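Local coordinates for Endoglucanase(Endo-1,4-beta-glucanase)protein (Pseudomonas stutzeri, PDB 6R2J), which probably hydrolyses internal beta-1,4-glycosidic bonds of cellulose as a glycoside hydrolase family 5 endoglucanase, and is seen here with bound cellobiose, at residues S70-F74 and D75-L79; G22-P25 and H26-P29; F57-W61 and E62-H66; K113-Y116 and E117-A120. All coordinates share one frame; numbering follows the deposited sequence. Where two conformers were deposited one is given.

Contact 1. Residues S70-F74 and D75-L79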
loop_
_atom_site.group_PDB
_atom_site.type_symbol
_atom_site.label_atom_id
_atom_site.label_comp_id
_atom_site.label_asym_id
_atom_site.label_seq_id
_atom_site.Cartn_x
_atom_site.Cartn_y
_atom_site.Cartn_z
ATOM N N SER A 70 25.585 7.060 3.096
ATOM C CA SER A 70 25.093 7.636 4.330
ATOM C C SER A 70 24.313 6.596 5.130
ATOM O O SER A 70 23.752 5.647 4.583
ATOM C CB SER A 70 24.160 8.819 4.010
ATOM O OG SER A 70 22.764 8.468 3.971
ATOM N N GLY A 71 24.279 6.799 6.443
ATOM C CA GLY A 71 23.373 6.070 7.296
ATOM C C GLY A 71 21.974 6.630 7.148
ATOM O O GLY A 71 21.699 7.502 6.325
ATOM N N LEU A 72 21.081 6.124 7.991
ATOM C CA LEU A 72 19.690 6.544 7.961
ATOM C C LEU A 72 19.539 7.918 8.606
ATOM O O LEU A 72 20.282 8.299 9.524
ATOM C CB LEU A 72 18.806 5.530 8.696
ATOM C CG LEU A 72 18.793 4.102 8.157
ATOM C CD1 LEU A 72 17.863 3.212 8.911
ATOM C CD2 LEU A 72 18.411 4.086 6.684
ATOM N N ASN A 73 18.561 8.667 8.107
ATOM C CA ASN A 73 18.213 9.961 8.677
ATOM C C ASN A 73 17.417 9.766 9.965
ATOM O O ASN A 73 16.276 9.299 9.923
ATOM C CB ASN A 73 17.380 10.736 7.668
ATOM C CG ASN A 73 17.177 12.155 8.081
ATOM O OD1 ASN A 73 16.199 12.479 8.716
ATOM N ND2 ASN A 73 18.090 13.012 7.710
ATOM N N PHE A 74 18.001 10.191 11.094
ATOM C CA PHE A 74 17.401 10.049 12.424
ATOM C C PHE A 74 16.020 10.688 12.499
ATOM O O PHE A 74 15.075 10.086 13.012
ATOM C CB PHE A 74 18.366 10.706 13.414
ATOM C CG PHE A 74 17.969 10.587 14.853
ATOM C CD1 PHE A 74 18.255 9.434 15.582
ATOM C CD2 PHE A 74 17.311 11.638 15.492
ATOM C CE1 PHE A 74 17.891 9.329 16.912
ATOM C CE2 PHE A 74 16.928 11.533 16.815
ATOM C CZ PHE A 74 17.242 10.388 17.534
ATOM N N ASP A 75 15.871 11.907 11.995
ATOM C CA ASP A 75 14.574 12.573 12.112
ATOM C C ASP A 75 13.496 11.868 11.286
ATOM O O ASP A 75 12.330 11.883 11.660
ATOM C CB ASP A 75 14.669 14.034 11.666
ATOM C CG ASP A 75 15.379 14.934 12.668
ATOM O OD1 ASP A 75 15.322 14.655 13.884
ATOM O OD2 ASP A 75 15.993 15.943 12.232
ATOM N N GLN A 76 13.846 11.328 10.112
ATOM C CA GLN A 76 12.852 10.645 9.293
ATOM C C GLN A 76 12.414 9.361 9.976
ATOM O O GLN A 76 11.214 9.059 10.046
ATOM C CB GLN A 76 13.418 10.408 7.888
ATOM C CG GLN A 76 12.384 9.929 6.852
ATOM C CD GLN A 76 11.505 11.034 6.237
ATOM O OE1 GLN A 76 10.478 10.731 5.623
ATOM N NE2 GLN A 76 11.900 12.311 6.407
ATOM N N ILE A 77 13.368 8.635 10.553
ATOM C CA ILE A 77 13.018 7.450 11.334
ATOM C C ILE A 77 12.094 7.828 12.495
ATOM O O ILE A 77 11.083 7.161 12.753
ATOM C CB ILE A 77 14.284 6.715 11.827
ATOM C CG1 ILE A 77 15.206 6.292 10.680
ATOM C CG2 ILE A 77 13.917 5.477 12.664
ATOM C CD1 ILE A 77 14.621 5.244 9.771
ATOM N N ARG A 78 12.455 8.878 13.241
ATOM C CA ARG A 78 11.624 9.398 14.328
ATOM C C ARG A 78 10.224 9.737 13.820
ATOM O O ARG A 78 9.222 9.452 14.485
ATOM C CB ARG A 78 12.372 10.599 14.954
ATOM C CG ARG A 78 11.704 11.336 16.137
ATOM C CD ARG A 78 12.295 12.790 16.395
ATOM N NE ARG A 78 12.495 13.557 15.150
ATOM C CZ ARG A 78 11.517 14.047 14.381
ATOM N NH1 ARG A 78 10.238 13.901 14.731
ATOM N NH2 ARG A 78 11.830 14.708 13.266
ATOM N N LEU A 79 10.125 10.278 12.607
ATOM C CA LEU A 79 8.811 10.623 12.067
ATOM C C LEU A 79 8.003 9.370 11.740
ATOM O O LEU A 79 6.786 9.329 11.961
ATOM C CB LEU A 79 8.999 11.477 10.816
ATOM C CG LEU A 79 9.348 12.947 11.016
ATOM C CD1 LEU A 79 9.917 13.525 9.733
ATOM C CD2 LEU A 79 8.080 13.680 11.486
HETATM O O HOH W 1 14.227 13.894 7.473
#
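Asn73 caps helix 74-89, one of the outer helices of the TIM barrel: its side-chain OD1 accepts from Gln76 N at 3.0 Å, the standard N-cap bond across the first turn. The N-H arrives in the plane of the side-chain carbonyl, on a lone pair, although the bond is bent at the hydrogen (147°). With CG anti to the backbone N (chi1 -170°), the amide swings beside its own carbonyl carbon and its oxygen meets the helix end. A water donates to the same OD1 at 2.7 Å and accepts from Gln76 NE2, whose amide is fixed further out by the hydroxyls of Tyr36 and Tyr38. Without the amide, as with an alanine at this position, Gln76 N would probably lose its side-chain acceptor and the water an acceptor that helps hold it.

Ordinary helical bonding follows, from Ile77 N to Asn73 O at 3.0 Å and from Arg78 N to Phe74 O at 2.9 Å. Flanking the cap, Leu72 CD1 touches Ile77 CD1 at 3.9 Å; these are the residue before the cap and the fourth after it, the positions of a hydrophobic staple, and both lean on helix 116-130. On the exposed side Arg78 NE makes a salt bridge to Asp75 OD1 at 3.3 Å, reaching that oxygen on its anti side and 35° out of the carboxylate plane, while Asp75 O lies over one face of the guanidinium, offset toward its rim.

Contact 2. Residues G22-P25 and H26-P29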
loop_
_atom_site.group_PDB
_atom_site.type_symbol
_atom_site.label_atom_id
_atom_site.label_comp_id
_atom_site.label_asym_id
_atom_site.label_seq_id
_atom_site.Cartn_x
_atom_site.Cartn_y
_atom_site.Cartn_z
ATOM N N GLY A 22 5.660 10.756 1.088
ATOM C CA GLY A 22 6.176 10.541 -0.234
ATOM C C GLY A 22 5.833 11.618 -1.226
ATOM O O GLY A 22 6.098 11.436 -2.419
ATOM N N PHE A 23 5.252 12.720 -0.781
ATOM C CA PHE A 23 4.884 13.817 -1.657
ATOM C C PHE A 23 6.123 14.464 -2.288
ATOM O O PHE A 23 7.208 14.508 -1.690
ATOM C CB PHE A 23 4.183 14.889 -0.806
ATOM C CG PHE A 23 2.693 14.683 -0.598
ATOM C CD1 PHE A 23 2.128 13.410 -0.589
ATOM C CD2 PHE A 23 1.859 15.789 -0.422
ATOM C CE1 PHE A 23 0.752 13.250 -0.409
ATOM C CE2 PHE A 23 0.494 15.649 -0.280
ATOM C CZ PHE A 23 -0.078 14.379 -0.258
ATOM N N ALA A 24 5.918 15.023 -3.482
ATOM C CA ALA A 24 6.936 15.791 -4.203
ATOM C C ALA A 24 8.253 15.011 -4.252
ATOM O O ALA A 24 9.299 15.520 -3.840
ATOM C CB ALA A 24 7.121 17.163 -3.582
ATOM N N PRO A 25 8.232 13.775 -4.755
ATOM C CA PRO A 25 9.437 12.936 -4.667
ATOM C C PRO A 25 10.617 13.445 -5.455
ATOM O O PRO A 25 11.732 12.971 -5.197
ATOM C CB PRO A 25 8.982 11.577 -5.204
ATOM C CG PRO A 25 7.754 11.863 -6.006
ATOM C CD PRO A 25 7.111 13.085 -5.411
ATOM N N HIS A 26 10.424 14.341 -6.440
ATOM C CA HIS A 26 11.570 14.909 -7.159
ATOM C C HIS A 26 12.362 15.900 -6.311
ATOM O O HIS A 26 13.525 16.196 -6.615
ATOM C CB HIS A 26 11.070 15.500 -8.478
ATOM C CG HIS A 26 10.474 14.469 -9.409
ATOM N ND1 HIS A 26 9.874 14.797 -10.610
ATOM C CD2 HIS A 26 10.370 13.118 -9.300
ATOM C CE1 HIS A 26 9.426 13.701 -11.197
ATOM N NE2 HIS A 26 9.714 12.666 -10.424
ATOM N N ILE A 27 11.746 16.417 -5.253
ATOM C CA ILE A 27 12.411 17.305 -4.311
ATOM C C ILE A 27 12.958 16.425 -3.188
ATOM O O ILE A 27 12.220 16.003 -2.282
ATOM C CB ILE A 27 11.478 18.420 -3.808
ATOM C CG1 ILE A 27 10.846 19.139 -5.010
ATOM C CG2 ILE A 27 12.251 19.436 -2.914
ATOM C CD1 ILE A 27 9.845 20.203 -4.659
ATOM N N THR A 28 14.269 16.131 -3.253
ATOM C CA THR A 28 14.924 15.406 -2.178
ATOM C C THR A 28 16.123 16.185 -1.658
ATOM O O THR A 28 16.884 16.761 -2.444
ATOM C CB THR A 28 15.379 14.020 -2.620
ATOM O OG1 THR A 28 16.325 14.133 -3.696
ATOM C CG2 THR A 28 14.153 13.235 -3.062
ATOM N N PRO A 29 16.333 16.188 -0.345
ATOM C CA PRO A 29 15.451 15.518 0.624
ATOM C C PRO A 29 14.141 16.294 0.821
ATOM O O PRO A 29 13.121 15.741 1.294
ATOM C CB PRO A 29 16.287 15.465 1.901
ATOM C CG PRO A 29 17.343 16.512 1.714
ATOM C CD PRO A 29 17.590 16.665 0.248
#
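Ile27 is folded back toward Ala24 by the torsions of the two residues between them: Pro25 has phi -65° and His26 phi -72°, each with psi -19°, the corner values of a type I beta turn. Ala24 itself has positive phi and psi, in the left-handed helical region. The result is a bond from Ile27 N to Ala24 O of 3.0 Å, the donor standing well above the carbonyl plane and not on a lone pair. Side chains add little to this closure. Ile27 is extended, and its CD1 comes only within 4.2 Å of Ala24 CB. Thr28 keeps CG2 beside its backbone N, which sets that methyl 3.2 Å from Pro25 O.

The turn lies in the surface loop after strand 14-18, where it precedes a cis peptide bond at Pro29. The side chain of His26 is about 11 Å from a bound beta-D-glucopyranose, too distant for a ligand contact. Beneath the loop, Arg63 donates to the carbonyl oxygens of Phe23, Ile27 and Pro29, with a weaker bond to Ala24 O. Main-chain polarity therefore shapes this loop: one main-chain bond closes the turn, and the carbonyls of the turn and its flanks converge on one guanidinium, whose positive charge would probably offset the repulsion between them.

Contact 3. Residues F57-W61 and E62-H66; sequences FPFIW and ERVQH
Trp61 and Gln65 pair within the beta-alpha loop of the TIM barrel in which strand 54-59 ends and the short, weakly bonded helix 61-64 begins. Trp61 NE1 donates to Gln65 OE1 at 2.9 Å in an almost straight bond (172°); the oxygen lies in the indole plane and is met on a lone pair. Both side chains leave the backbone with CG anti to N (chi1 -179° for Trp61), and they run side by side in the same direction, ring and amide planes 32° apart. The other end of that amide is tied too, NE2 donating to Ser70 O. A leucine at Trp61 would be likely to leave Gln65 OE1 without this donor, the amide keeping just the Ser70 bond of the two described, and to open a gap where the indole stood.

In the main chain, Gln65 N reaches Trp61 O at 2.8 Å, whereas Arg63 N meets Ile60 O at 3.2 Å from well above the carbonyl plane. Phe59 CD2 packs on Val64 CG1 at 3.9 Å, the two side chains crossing at about a right angle. Arg63 extends past Ile60, whose CD1 lies over one face of the guanidinium, 3.6 Å from NH1. Glu62, bent at chi2, brings OE1 3.6 Å from Ile60 CB. Asn100 ND2 and His105 N hold its carboxylate, while loop carbonyls, among them Ala21 O, take up the guanidinium N-H groups of Arg63. Around this buried loop, strand 93-98 pairs with the backbone of Phe57 and Phe59, helix 74-89 packs on Arg63 through Gln76, and helix 116-130 covers Phe59, Trp61 and Gln65.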
loop_
_atom_site.group_PDB
_atom_site.type_symbol
_atom_site.label_atom_id
_atom_site.label_comp_id
_atom_site.label_asym_id
_atom_site.label_seq_id
_atom_site.Cartn_x
_atom_site.Cartn_y
_atom_site.Cartn_z
ATOM N N PHE A 57 1.154 3.322 4.630
ATOM C CA PHE A 57 1.825 4.610 4.774
ATOM C C PHE A 57 3.035 4.741 3.864
ATOM O O PHE A 57 4.115 4.214 4.192
ATOM C CB PHE A 57 2.225 4.855 6.224
ATOM C CG PHE A 57 2.708 6.249 6.457
ATOM C CD1 PHE A 57 1.798 7.293 6.511
ATOM C CD2 PHE A 57 4.054 6.535 6.549
ATOM C CE1 PHE A 57 2.201 8.614 6.705
ATOM C CE2 PHE A 57 4.474 7.872 6.707
ATOM C CZ PHE A 57 3.543 8.898 6.807
ATOM N N PRO A 58 2.915 5.461 2.732
ATOM C CA PRO A 58 4.082 5.675 1.856
ATOM C C PRO A 58 5.143 6.612 2.453
ATOM O O PRO A 58 4.840 7.628 3.095
ATOM C CB PRO A 58 3.473 6.263 0.568
ATOM C CG PRO A 58 1.990 5.921 0.630
ATOM C CD PRO A 58 1.644 5.900 2.102
ATOM N N PHE A 59 6.404 6.257 2.203
ATOM C CA PHE A 59 7.575 7.072 2.455
ATOM C C PHE A 59 8.515 6.787 1.287
ATOM O O PHE A 59 8.297 5.850 0.486
ATOM C CB PHE A 59 8.128 6.740 3.838
ATOM C CG PHE A 59 8.806 5.416 3.888
ATOM C CD1 PHE A 59 8.066 4.261 4.028
ATOM C CD2 PHE A 59 10.188 5.320 3.696
ATOM C CE1 PHE A 59 8.691 3.024 4.039
ATOM C CE2 PHE A 59 10.820 4.109 3.684
ATOM C CZ PHE A 59 10.082 2.951 3.880
ATOM N N ILE A 60 9.569 7.598 1.161
ATOM C CA ILE A 60 10.556 7.339 0.119
ATOM C C ILE A 60 11.929 7.036 0.708
ATOM O O ILE A 60 12.338 7.578 1.742
ATOM C CB ILE A 60 10.606 8.403 -1.005
ATOM C CG1 ILE A 60 10.995 9.776 -0.451
ATOM C CG2 ILE A 60 9.230 8.429 -1.760
ATOM C CD1 ILE A 60 11.181 10.819 -1.539
ATOM N N TRP A 61 12.643 6.162 0.020
ATOM C CA TRP A 61 13.989 5.777 0.436
ATOM C C TRP A 61 14.914 6.998 0.534
ATOM O O TRP A 61 15.685 7.131 1.496
ATOM C CB TRP A 61 14.476 4.689 -0.536
ATOM C CG TRP A 61 15.814 4.123 -0.308
ATOM C CD1 TRP A 61 16.711 4.428 0.695
ATOM C CD2 TRP A 61 16.449 3.149 -1.141
ATOM N NE1 TRP A 61 17.868 3.710 0.512
ATOM C CE2 TRP A 61 17.731 2.907 -0.595
ATOM C CE3 TRP A 61 16.057 2.457 -2.303
ATOM C CZ2 TRP A 61 18.613 2.002 -1.159
ATOM C CZ3 TRP A 61 16.948 1.581 -2.872
ATOM C CH2 TRP A 61 18.222 1.367 -2.305
ATOM N N GLU A 62 14.777 7.944 -0.405
ATOM C CA GLU A 62 15.663 9.100 -0.465
ATOM C C GLU A 62 15.576 9.971 0.785
ATOM O O GLU A 62 16.515 10.714 1.076
ATOM C CB GLU A 62 15.328 9.916 -1.715
ATOM C CG GLU A 62 15.710 9.227 -3.030
ATOM C CD GLU A 62 14.602 8.329 -3.612
ATOM O OE1 GLU A 62 13.600 8.076 -2.919
ATOM O OE2 GLU A 62 14.745 7.859 -4.768
ATOM N N ARG A 63 14.485 9.909 1.527
ATOM C CA ARG A 63 14.364 10.699 2.738
ATOM C C ARG A 63 14.819 9.943 3.978
ATOM O O ARG A 63 15.121 10.596 4.983
ATOM C CB ARG A 63 12.928 11.256 2.863
ATOM C CG ARG A 63 12.627 12.344 1.839
ATOM C CD ARG A 63 11.163 12.777 1.775
ATOM N NE ARG A 63 11.017 13.846 0.771
ATOM C CZ ARG A 63 9.976 14.026 -0.049
ATOM N NH1 ARG A 63 8.929 13.234 0.000
ATOM N NH2 ARG A 63 9.977 15.039 -0.916
ATOM N N VAL A 64 14.820 8.596 3.948
ATOM C CA VAL A 64 15.381 7.809 5.060
ATOM C C VAL A 64 16.884 7.621 4.892
ATOM O O VAL A 64 17.593 7.422 5.886
ATOM C CB VAL A 64 14.719 6.439 5.341
ATOM C CG1 VAL A 64 13.262 6.627 5.780
ATOM C CG2 VAL A 64 14.883 5.506 4.138
ATOM N N GLN A 65 17.376 7.638 3.648
ATOM C CA GLN A 65 18.801 7.508 3.346
ATOM C C GLN A 65 19.121 8.473 2.204
ATOM O O GLN A 65 18.856 8.186 1.032
ATOM C CB GLN A 65 19.169 6.070 2.997
ATOM C CG GLN A 65 20.680 5.835 2.993
ATOM C CD GLN A 65 21.048 4.382 2.764
ATOM O OE1 GLN A 65 20.358 3.676 2.040
ATOM N NE2 GLN A 65 22.117 3.923 3.400
ATOM N N HIS A 66 19.733 9.610 2.533
ATOM C CA HIS A 66 19.987 10.609 1.501
ATOM C C HIS A 66 20.967 10.120 0.436
ATOM O O HIS A 66 20.934 10.592 -0.707
ATOM C CB HIS A 66 20.555 11.887 2.130
ATOM C CG HIS A 66 19.561 12.674 2.928
ATOM N ND1 HIS A 66 19.864 13.884 3.518
ATOM C CD2 HIS A 66 18.277 12.407 3.261
ATOM C CE1 HIS A 66 18.805 14.334 4.167
ATOM N NE2 HIS A 66 17.833 13.448 4.041
#

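Contact 4. Residues K113-Y116 and E117-A120; sequences KVPY and EAYA
Tyr119 begins its path at CB, which sits 3.5 Å from Tyr116 O one turn back in the chain. Its CG is anti to the backbone N (chi1 -174°), which carries the ring away from that turn and toward the interior. The ring then encounters that of Trp123 with the planes at about 80°, in surroundings made by Trp152 and Ala159 of helix 152-166 and by Ile109 and Met142 from loops. At the tip, OH is hydrogen-bonded to Ile141 O, so the buried hydroxyl has a partner.

The turn it leaves is the start of helix 116-130, an outer helix of the TIM barrel with Pro115 at its N-cap. Having no side-chain acceptor to offer, the proline supplies its carbonyl: Ala118 N donates to Pro115 O at 3.0 Å, bent at the hydrogen and from above the carbonyl plane. Ala118 CB lies 3.4 Å from that same Pro115 O and 4.3 Å from Pro115 CD, a loose apolar touch. The next acceptor, Tyr116 O, takes a straight bond (179°) from Ala120 N, 2.9 Å away. Tyr116 takes a different route from Tyr119, its hydroxyl binding Leu151 O and its side chain resting on Ala155.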
loop_
_atom_site.group_PDB
_atom_site.type_symbol
_atom_site.label_atom_id
_atom_site.label_comp_id
_atom_site.label_asym_id
_atom_site.label_seq_id
_atom_site.Cartn_x
_atom_site.Cartn_y
_atom_site.Cartn_z
ATOM N N LYS A 113 24.564 1.536 -10.445
ATOM C CA LYS A 113 24.537 2.685 -9.549
ATOM C C LYS A 113 23.778 2.393 -8.249
ATOM O O LYS A 113 24.033 3.020 -7.217
ATOM C CB LYS A 113 23.843 3.841 -10.238
ATOM N N VAL A 114 22.889 1.424 -8.259
ATOM C CA VAL A 114 22.116 1.113 -7.049
ATOM C C VAL A 114 22.073 -0.403 -6.909
ATOM O O VAL A 114 21.068 -1.017 -7.281
ATOM C CB VAL A 114 20.699 1.712 -7.105
ATOM C CG1 VAL A 114 19.979 1.506 -5.752
ATOM C CG2 VAL A 114 20.773 3.174 -7.495
ATOM N N PRO A 115 23.109 -1.045 -6.383
ATOM C CA PRO A 115 23.117 -2.515 -6.358
ATOM C C PRO A 115 22.032 -3.065 -5.446
ATOM O O PRO A 115 21.477 -2.388 -4.573
ATOM C CB PRO A 115 24.535 -2.875 -5.877
ATOM C CG PRO A 115 25.373 -1.612 -6.222
ATOM C CD PRO A 115 24.419 -0.460 -6.023
ATOM N N TYR A 116 21.693 -4.315 -5.712
ATOM C CA TYR A 116 20.777 -5.044 -4.858
ATOM C C TYR A 116 21.192 -4.993 -3.390
ATOM O O TYR A 116 20.332 -4.962 -2.504
ATOM C CB TYR A 116 20.805 -6.485 -5.335
ATOM C CG TYR A 116 19.995 -6.804 -6.553
ATOM C CD1 TYR A 116 19.063 -5.910 -7.082
ATOM C CD2 TYR A 116 20.118 -8.053 -7.139
ATOM C CE1 TYR A 116 18.260 -6.274 -8.159
ATOM C CE2 TYR A 116 19.359 -8.402 -8.224
ATOM C CZ TYR A 116 18.431 -7.520 -8.727
ATOM O OH TYR A 116 17.713 -7.935 -9.808
ATOM N N GLU A 117 22.500 -5.037 -3.111
ATOM C CA GLU A 117 22.990 -4.987 -1.734
ATOM C C GLU A 117 22.628 -3.676 -1.039
ATOM O O GLU A 117 22.512 -3.640 0.189
ATOM C CB GLU A 117 24.513 -5.221 -1.728
ATOM C CG GLU A 117 25.175 -5.400 -0.340
ATOM C CD GLU A 117 24.249 -6.025 0.737
ATOM O OE1 GLU A 117 24.067 -5.414 1.822
ATOM O OE2 GLU A 117 23.715 -7.136 0.499
ATOM N N ALA A 118 22.502 -2.580 -1.786
ATOM C CA ALA A 118 22.148 -1.306 -1.170
ATOM C C ALA A 118 20.694 -1.298 -0.708
ATOM O O ALA A 118 20.363 -0.727 0.336
ATOM C CB ALA A 118 22.422 -0.191 -2.174
ATOM N N TYR A 119 19.822 -1.900 -1.502
ATOM C CA TYR A 119 18.416 -2.071 -1.157
ATOM C C TYR A 119 18.243 -3.035 0.012
ATOM O O TYR A 119 17.542 -2.728 0.976
ATOM C CB TYR A 119 17.742 -2.566 -2.428
ATOM C CG TYR A 119 16.282 -2.707 -2.413
ATOM C CD1 TYR A 119 15.465 -1.681 -1.974
ATOM C CD2 TYR A 119 15.697 -3.861 -2.877
ATOM C CE1 TYR A 119 14.094 -1.819 -1.963
ATOM C CE2 TYR A 119 14.320 -4.012 -2.870
ATOM C CZ TYR A 119 13.513 -2.986 -2.411
ATOM O OH TYR A 119 12.128 -3.152 -2.416
ATOM N N ALA A 120 18.865 -4.218 -0.058
ATOM C CA ALA A 120 18.832 -5.141 1.071
ATOM C C ALA A 120 19.252 -4.471 2.385
ATOM O O ALA A 120 18.599 -4.660 3.419
ATOM C CB ALA A 120 19.719 -6.340 0.760
#

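In the fold
Contact 3 is the fully buried member of the set; contact 2 lies at the surface, while contacts 1 and 4 are helix starts, each partly buried. Contact 3 touches all the others, each by a different chemistry: charge-assisted guanidinium-carbonyl bonds to the loop of contact 2, an amide-carbonyl bond and the main-chain pairing of Val64 O with Asn73 N to contact 1, and packing of the Trp61 indole on Val114, Ala118 and Tyr119 to contact 4. Contacts 1 and 4 open neighbouring barrel helices by different means, a side-chain acceptor in one and only a main-chain carbonyl in the other, and their nearest atoms remain about 8 Å apart.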